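Local coordinates for G-protein alpha subunit Galpha7 (Naegleria fowleri, PDB 6NE6), which probably binds and hydrolyses GTP as the switch subunit of a heterotrimeric G protein that relays receptor signals, at residues I200-S205 with V243-N248. Sequence-based numbering, arbitrary orientation.
Sequences ILFVCS and VYLLLN
F202 and L246 meet through their backbones at the middle of a parallel strand pair. L246 N donates to F202 O at 2.8 Å, tilted 24° from the carbonyl plane. Four more bonds complete the ladder: I200 O accepts from Y244 N, Y244 O from F202 N, L246 O from C204 N and C204 O from N248 N. All five are nearly straight.

Both faces pack closely along the middle. On one, L201 reaches across to two residues: CD2 lies 3.8 Å from Y244 CB and CD1 lies 3.9 Å from L246 CD2. Further along, V203 CG1 reaches N248 CB at 3.8 Å. On the other face, L245 CD1 sits 3.4 Å from F202 O and 4.0 Å from C204 SG. The sulfur lies in plane at the F202 edge. The F202 ring leads away from the partner strand because CG is anti to its backbone N (chi1 -163°). The I200 end is looser, with CD1 4.3 Å from V243 CG2. No side here opens to solvent, as all twelve residues are buried.

N248 probably starts the guanine-specificity N-K-x-D motif. Its ND2 hydrogen-bonds S20 O of the probable P-loop, and its OD1 hydrogen-bonds A305 N. The pair forms the parallel core of the Ras-like GTPase sheet, with a beta-alpha-beta crossover through helix 221-235, whose F229 and Y232 meet the F202 ring. Helix 308-326 packs on L201 and L246, and strands 10-16 and 297-302 flank the pair.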
# COMPACT_ATOMS: atom_id res chain seq x y z
N ILE A 200 11.85 -5.27 -13.01
CA ILE A 200 10.86 -5.58 -11.99
C ILE A 200 11.18 -4.74 -10.77
O ILE A 200 12.33 -4.72 -10.33
CB ILE A 200 10.87 -7.07 -11.63
CG1 ILE A 200 10.35 -7.91 -12.80
CG2 ILE A 200 10.09 -7.33 -10.31
CD1 ILE A 200 10.70 -9.40 -12.65
N LEU A 201 10.17 -4.07 -10.22
CA LEU A 201 10.26 -3.40 -8.92
C LEU A 201 9.52 -4.29 -7.94
O LEU A 201 8.29 -4.34 -7.94
CB LEU A 201 9.66 -2.01 -8.94
CG LEU A 201 10.17 -1.02 -9.98
CD1 LEU A 201 9.67 0.37 -9.66
CD2 LEU A 201 11.71 -1.06 -10.05
N PHE A 202 10.28 -5.02 -7.11
CA PHE A 202 9.70 -5.88 -6.09
C PHE A 202 9.46 -5.02 -4.86
O PHE A 202 10.42 -4.53 -4.24
CB PHE A 202 10.63 -7.05 -5.77
CG PHE A 202 9.93 -8.17 -5.06
CD1 PHE A 202 9.62 -8.07 -3.71
CD2 PHE A 202 9.55 -9.30 -5.76
CE1 PHE A 202 8.95 -9.10 -3.07
CE2 PHE A 202 8.89 -10.33 -5.13
CZ PHE A 202 8.58 -10.23 -3.78
N VAL A 203 8.20 -4.79 -4.51
CA VAL A 203 7.86 -3.82 -3.47
C VAL A 203 7.50 -4.56 -2.19
O VAL A 203 6.60 -5.42 -2.19
CB VAL A 203 6.70 -2.92 -3.91
CG1 VAL A 203 6.43 -1.85 -2.84
CG2 VAL A 203 6.98 -2.30 -5.27
N CYS A 204 8.17 -4.20 -1.09
CA CYS A 204 7.92 -4.77 0.23
C CYS A 204 7.71 -3.64 1.21
O CYS A 204 8.37 -2.61 1.12
CB CYS A 204 9.07 -5.64 0.72
SG CYS A 204 9.27 -7.16 -0.24
N SER A 205 6.80 -3.85 2.16
CA SER A 205 6.56 -2.84 3.18
C SER A 205 7.61 -2.90 4.28
O SER A 205 7.83 -3.95 4.89
CB SER A 205 5.16 -3.02 3.78
OG SER A 205 5.01 -2.18 4.92
N VAL A 243 16.08 -6.69 -11.67
CA VAL A 243 15.20 -6.76 -10.50
C VAL A 243 15.71 -5.80 -9.43
O VAL A 243 16.86 -5.89 -9.01
CB VAL A 243 15.11 -8.19 -9.95
CG1 VAL A 243 14.10 -8.26 -8.83
CG2 VAL A 243 14.72 -9.17 -11.07
N TYR A 244 14.82 -4.90 -8.98
CA TYR A 244 15.09 -3.97 -7.90
C TYR A 244 14.19 -4.29 -6.71
O TYR A 244 13.03 -4.68 -6.89
CB TYR A 244 14.82 -2.53 -8.34
CG TYR A 244 15.71 -2.07 -9.47
CD1 TYR A 244 16.91 -1.41 -9.20
CD2 TYR A 244 15.36 -2.28 -10.79
CE1 TYR A 244 17.73 -0.99 -10.22
CE2 TYR A 244 16.19 -1.87 -11.82
CZ TYR A 244 17.37 -1.23 -11.53
OH TYR A 244 18.18 -0.80 -12.56
N LEU A 245 14.72 -4.14 -5.50
CA LEU A 245 13.93 -4.27 -4.29
C LEU A 245 13.62 -2.88 -3.76
O LEU A 245 14.54 -2.08 -3.54
CB LEU A 245 14.67 -5.09 -3.22
CG LEU A 245 13.91 -5.22 -1.88
CD1 LEU A 245 12.58 -5.97 -2.06
CD2 LEU A 245 14.80 -5.88 -0.83
N LEU A 246 12.33 -2.57 -3.59
CA LEU A 246 11.89 -1.29 -3.05
C LEU A 246 11.28 -1.54 -1.67
O LEU A 246 10.26 -2.21 -1.55
CB LEU A 246 10.86 -0.64 -3.97
CG LEU A 246 11.40 0.26 -5.08
CD1 LEU A 246 12.28 -0.53 -6.05
CD2 LEU A 246 10.21 0.88 -5.80
N LEU A 247 11.92 -1.00 -0.63
CA LEU A 247 11.41 -1.13 0.73
C LEU A 247 10.59 0.13 0.98
O LEU A 247 11.14 1.21 1.20
CB LEU A 247 12.55 -1.33 1.73
CG LEU A 247 13.31 -2.64 1.50
CD1 LEU A 247 14.58 -2.75 2.36
CD2 LEU A 247 12.41 -3.84 1.74
N ASN A 248 9.27 -0.02 0.91
CA ASN A 248 8.31 1.07 0.84
C ASN A 248 7.77 1.39 2.23
O ASN A 248 8.05 0.70 3.22
CB ASN A 248 7.19 0.69 -0.14
CG ASN A 248 6.23 1.82 -0.43
OD1 ASN A 248 6.60 2.99 -0.44
ND2 ASN A 248 4.97 1.46 -0.66